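Local coordinates for protein beta-lactamase (Mycobacterium tuberculosis, PDB 4WHI) that is of unknown function but forms the C-terminal domain of a mycobacterial penicillin-binding protein, probably related to beta-lactamases, at residues 20-25 / 40-45; 65-70 / 89-94. All coordinates share one frame; numbering follows the deposited sequence.

Contact 1. Residues 20-25 / 40-45; sequences DYVGVY and GQLRLS
At the start of an antiparallel meander, Leu42 of strand 41-46 meets Tyr21 and Val22, the residues leading into strand 23-25. Strand 33-38 runs between the two strands, so no backbone bond joins the segments and the side chains must bridge the gap. The forked end of Leu42 suits this, since each methyl has its own partner. Its CG stands anti to the carbonyl carbon (chi1 -78°), which carries the fork toward Tyr21 and Val22. CD1 lies 3.8 Å from Tyr21 CD2 and equally near Tyr21 CB, approaching the ring obliquely, with the two side chains crossing at about a right angle. CD2 lies 3.9 Å from Val22 CG2, the branch on the backbone N side of that valine. Tyrosine suits position 21 because its ring is buried while its hydroxyl finds polar partners in Asp61 and the backbone N of Arg16. The segment is also braced from its own strand: Tyr25 OH donates to Tyr21 O at 2.6 Å, from above the carbonyl plane (45° out of it). Leu42 thus ties the residues before the edge strand 23-25 to strand 41-46, two places further along an antiparallel up-and-down sheet.

Contact 2. Residues 65-70 / 89-94; sequences FTLSTE and LEYYDA
Exposed as it is, Tyr91 reaches back from a short 3-10 turn to lie against Leu67, and its ring meets two neighbours. Leu67 CD1 comes up obliquely to the CD1-CE1 side, 3.8 Å from Tyr91 CE1 and 4.0 Å from Tyr91 CD1. On the other side, CD2 of Tyr91 sits 3.6 Å above the plane of the Tyr92 ring, over its centre, so that a C-H edge of one tyrosine rests on the face of the next. Having CG anti to the backbone N (chi1 -173°) swings the Tyr91 ring across to Leu67, and its hydroxyl finds Asn71 ND2 just past the end of 65-70. Tyrosine suits this solvent-facing place: apolar ring carbons for Leu67, a polar end for the neighbouring loop.

The contact lies where two strand ends of the antiparallel meander run out into loops, strand 62-66 into one and strand 86-89 into the other, with strand 77-83 between them. Nearest CA atoms are still 9.6 Å apart, at Leu67 and Tyr91, and no hydrogen bond crosses. The 3-10 turn is fastened by Tyr92 N to Leu89 O at 3.0 Å; the other loop is shaped by an ST turn, in which Ser68 OG accepts from Glu70 N at 3.2 Å. Deeper in, the aromatic ring of Phe65 and the branched end of Leu89 belong to the buried core, their contact looser, with CE1 of Phe65 4.3 Å from CD2 of Leu89. Phe53 brings a further ring to Phe65, while Ala80 lies against Leu89.

In the fold
The two contacts follow one another along the chain and lie on opposite sides of its centre, their centres about 16 Å apart, yet they share one core. Leu44, two residues on from Leu42 and so on the same side of strand 41-46, joins them: its CD2 lies 3.8 Å from Phe65 CE1 and 3.9 Å from Leu89 CD2. Strand 41-46 thus presents one leucine to contact 1 and the next to contact 2. Because the sheet curls, Tyr25 beside contact 1 can also touch Leu87, on the strand that leads into residues 89-94. Both contacts therefore meet the same sheet through apolar side chains of strand 41-46.

Contact 1. Residues 20-25 / 40-45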
# COMPACT_ATOMS: atom_id res chain seq x y z
N ASP A 20 -3.85 12.41 5.41
CA ASP A 20 -2.69 12.86 4.63
C ASP A 20 -2.36 11.96 3.45
O ASP A 20 -1.81 12.43 2.46
CB ASP A 20 -1.45 13.00 5.52
CG ASP A 20 -1.44 14.28 6.31
OD1 ASP A 20 -2.27 15.18 6.05
OD2 ASP A 20 -0.57 14.39 7.20
N TYR A 21 -2.69 10.67 3.57
CA TYR A 21 -2.36 9.69 2.52
C TYR A 21 -3.42 9.57 1.43
O TYR A 21 -3.14 9.02 0.34
CB TYR A 21 -2.13 8.33 3.16
CG TYR A 21 -1.08 8.34 4.26
CD1 TYR A 21 0.27 8.46 3.95
CD2 TYR A 21 -1.44 8.23 5.60
CE1 TYR A 21 1.23 8.46 4.95
CE2 TYR A 21 -0.48 8.22 6.60
CZ TYR A 21 0.85 8.34 6.28
OH TYR A 21 1.79 8.33 7.28
N VAL A 22 -4.62 10.06 1.70
CA VAL A 22 -5.75 9.88 0.79
C VAL A 22 -5.55 10.68 -0.51
O VAL A 22 -5.04 11.80 -0.50
CB VAL A 22 -7.07 10.26 1.52
CG1 VAL A 22 -8.25 10.34 0.57
CG2 VAL A 22 -7.34 9.27 2.64
N GLY A 23 -5.92 10.07 -1.63
CA GLY A 23 -5.85 10.72 -2.92
C GLY A 23 -5.71 9.77 -4.08
O GLY A 23 -5.66 8.54 -3.91
N VAL A 24 -5.66 10.34 -5.28
CA VAL A 24 -5.51 9.59 -6.51
C VAL A 24 -4.11 9.86 -7.03
O VAL A 24 -3.78 10.99 -7.41
CB VAL A 24 -6.56 9.99 -7.56
CG1 VAL A 24 -6.35 9.22 -8.85
CG2 VAL A 24 -7.95 9.74 -7.01
N TYR A 25 -3.29 8.82 -7.04
CA TYR A 25 -1.90 8.92 -7.43
C TYR A 25 -1.75 8.40 -8.86
O TYR A 25 -1.93 7.20 -9.13
CB TYR A 25 -1.03 8.11 -6.46
CG TYR A 25 -1.07 8.59 -5.02
CD1 TYR A 25 -2.16 8.34 -4.19
CD2 TYR A 25 0.01 9.29 -4.48
CE1 TYR A 25 -2.18 8.77 -2.86
CE2 TYR A 25 0.00 9.71 -3.16
CZ TYR A 25 -1.09 9.46 -2.36
OH TYR A 25 -1.08 9.90 -1.05
N GLY A 40 -11.71 4.20 9.77
CA GLY A 40 -10.40 3.94 10.35
C GLY A 40 -9.40 3.19 9.47
O GLY A 40 -8.27 2.97 9.89
N GLN A 41 -9.81 2.82 8.26
CA GLN A 41 -9.02 1.95 7.39
C GLN A 41 -8.62 2.70 6.12
O GLN A 41 -9.49 3.27 5.46
CB GLN A 41 -9.86 0.73 7.00
CG GLN A 41 -9.15 -0.29 6.13
CD GLN A 41 -8.09 -1.05 6.90
OE1 GLN A 41 -8.40 -1.72 7.88
NE2 GLN A 41 -6.84 -0.95 6.46
N LEU A 42 -7.33 2.70 5.80
CA LEU A 42 -6.88 3.11 4.47
C LEU A 42 -7.00 1.91 3.53
O LEU A 42 -6.70 0.77 3.91
CB LEU A 42 -5.43 3.60 4.47
CG LEU A 42 -5.09 4.99 4.98
CD1 LEU A 42 -3.59 5.21 4.85
CD2 LEU A 42 -5.84 6.07 4.21
N ARG A 43 -7.46 2.18 2.32
CA ARG A 43 -7.56 1.17 1.26
C ARG A 43 -6.86 1.66 0.01
O ARG A 43 -6.83 2.86 -0.27
CB ARG A 43 -9.02 0.88 0.92
CG ARG A 43 -9.92 0.55 2.11
CD ARG A 43 -10.69 1.77 2.61
NE ARG A 43 -11.49 2.33 1.53
CZ ARG A 43 -12.68 1.87 1.14
NH1 ARG A 43 -13.27 0.87 1.79
NH2 ARG A 43 -13.29 2.43 0.11
N LEU A 44 -6.29 0.71 -0.74
CA LEU A 44 -5.63 0.95 -2.01
C LEU A 44 -6.41 0.25 -3.11
O LEU A 44 -6.61 -0.97 -3.05
CB LEU A 44 -4.21 0.38 -1.95
CG LEU A 44 -3.39 0.31 -3.23
CD1 LEU A 44 -3.11 1.70 -3.75
CD2 LEU A 44 -2.08 -0.44 -2.98
N SER A 45 -6.88 1.01 -4.10
CA SER A 45 -7.58 0.46 -5.27
C SER A 45 -6.75 0.62 -6.54
O SER A 45 -6.24 1.70 -6.82
CB SER A 45 -8.93 1.14 -5.46
OG SER A 45 -9.77 0.98 -4.34

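Contact 2. Residues 65-70 / 89-94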
# COMPACT_ATOMS: atom_id res chain seq x y z
N PHE A 65 0.15 -4.28 2.06
CA PHE A 65 -1.06 -5.00 1.71
C PHE A 65 -0.71 -6.45 1.40
O PHE A 65 0.46 -6.80 1.19
CB PHE A 65 -1.81 -4.32 0.57
CG PHE A 65 -1.02 -4.18 -0.70
CD1 PHE A 65 -0.12 -3.13 -0.87
CD2 PHE A 65 -1.22 -5.06 -1.76
CE1 PHE A 65 0.60 -2.99 -2.05
CE2 PHE A 65 -0.50 -4.92 -2.94
CZ PHE A 65 0.40 -3.88 -3.09
N THR A 66 -1.73 -7.31 1.42
CA THR A 66 -1.54 -8.73 1.16
C THR A 66 -2.15 -9.07 -0.20
O THR A 66 -3.26 -8.63 -0.51
CB THR A 66 -2.14 -9.61 2.28
OG1 THR A 66 -3.48 -9.19 2.55
CG2 THR A 66 -1.32 -9.49 3.56
N LEU A 67 -1.42 -9.85 -0.99
CA LEU A 67 -1.81 -10.11 -2.36
C LEU A 67 -3.04 -11.02 -2.42
O LEU A 67 -3.29 -11.81 -1.51
CB LEU A 67 -0.64 -10.69 -3.15
CG LEU A 67 0.60 -9.79 -3.22
CD1 LEU A 67 1.67 -10.41 -4.12
CD2 LEU A 67 0.25 -8.39 -3.71
N SER A 68 -3.80 -10.89 -3.50
CA SER A 68 -5.08 -11.56 -3.65
C SER A 68 -4.91 -13.03 -4.04
O SER A 68 -3.81 -13.47 -4.41
CB SER A 68 -5.93 -10.86 -4.71
OG SER A 68 -5.58 -11.28 -6.01
N THR A 69 -6.01 -13.77 -3.98
CA THR A 69 -6.01 -15.19 -4.33
C THR A 69 -5.78 -15.44 -5.83
O THR A 69 -5.48 -16.57 -6.23
CB THR A 69 -7.32 -15.87 -3.87
OG1 THR A 69 -8.44 -15.18 -4.42
CG2 THR A 69 -7.42 -15.87 -2.35
N GLU A 70 -5.91 -14.39 -6.65
CA GLU A 70 -5.57 -14.44 -8.09
C GLU A 70 -4.06 -14.41 -8.34
O GLU A 70 -3.61 -14.73 -9.44
CB GLU A 70 -6.21 -13.26 -8.84
CG GLU A 70 -7.73 -13.23 -8.82
CD GLU A 70 -8.32 -12.06 -9.59
OE1 GLU A 70 -7.55 -11.29 -10.22
OE2 GLU A 70 -9.56 -11.90 -9.57
N LEU A 89 4.84 1.64 -4.95
CA LEU A 89 4.37 0.28 -4.75
C LEU A 89 5.44 -0.68 -5.25
O LEU A 89 5.65 -0.80 -6.47
CB LEU A 89 3.08 0.05 -5.52
CG LEU A 89 1.89 0.94 -5.15
CD1 LEU A 89 0.69 0.51 -5.98
CD2 LEU A 89 1.58 0.86 -3.66
N GLU A 90 6.11 -1.35 -4.33
CA GLU A 90 7.21 -2.23 -4.71
C GLU A 90 6.78 -3.32 -5.70
O GLU A 90 7.55 -3.69 -6.59
CB GLU A 90 7.92 -2.82 -3.49
CG GLU A 90 7.05 -3.68 -2.59
CD GLU A 90 7.86 -4.57 -1.65
OE1 GLU A 90 9.08 -4.73 -1.84
OE2 GLU A 90 7.27 -5.11 -0.70
N TYR A 91 5.54 -3.81 -5.57
CA TYR A 91 5.02 -4.83 -6.48
C TYR A 91 5.14 -4.43 -7.95
O TYR A 91 5.39 -5.28 -8.81
CB TYR A 91 3.55 -5.15 -6.17
CG TYR A 91 3.01 -6.32 -6.97
CD1 TYR A 91 3.27 -7.63 -6.58
CD2 TYR A 91 2.26 -6.11 -8.12
CE1 TYR A 91 2.79 -8.70 -7.32
CE2 TYR A 91 1.77 -7.17 -8.86
CZ TYR A 91 2.04 -8.46 -8.46
OH TYR A 91 1.56 -9.53 -9.19
N TYR A 92 4.96 -3.14 -8.21
CA TYR A 92 4.90 -2.61 -9.57
C TYR A 92 6.16 -1.87 -10.01
O TYR A 92 6.15 -1.20 -11.04
CB TYR A 92 3.72 -1.64 -9.68
CG TYR A 92 2.38 -2.30 -9.59
CD1 TYR A 92 1.85 -2.99 -10.67
CD2 TYR A 92 1.64 -2.22 -8.43
CE1 TYR A 92 0.61 -3.60 -10.59
CE2 TYR A 92 0.40 -2.83 -8.33
CZ TYR A 92 -0.11 -3.51 -9.42
OH TYR A 92 -1.34 -4.11 -9.31
N ASP A 93 7.24 -2.00 -9.25
CA ASP A 93 8.41 -1.15 -9.45
C ASP A 93 9.63 -1.88 -10.02
O ASP A 93 10.74 -1.36 -9.97
CB ASP A 93 8.78 -0.47 -8.13
CG ASP A 93 9.48 0.87 -8.32
OD1 ASP A 93 9.25 1.53 -9.36
OD2 ASP A 93 10.24 1.29 -7.43
N ALA A 94 9.41 -3.07 -10.60
CA ALA A 94 10.52 -3.89 -11.11
C ALA A 94 11.32 -3.17 -12.21
O ALA A 94 12.55 -3.32 -12.27
CB ALA A 94 9.99 -5.22 -11.62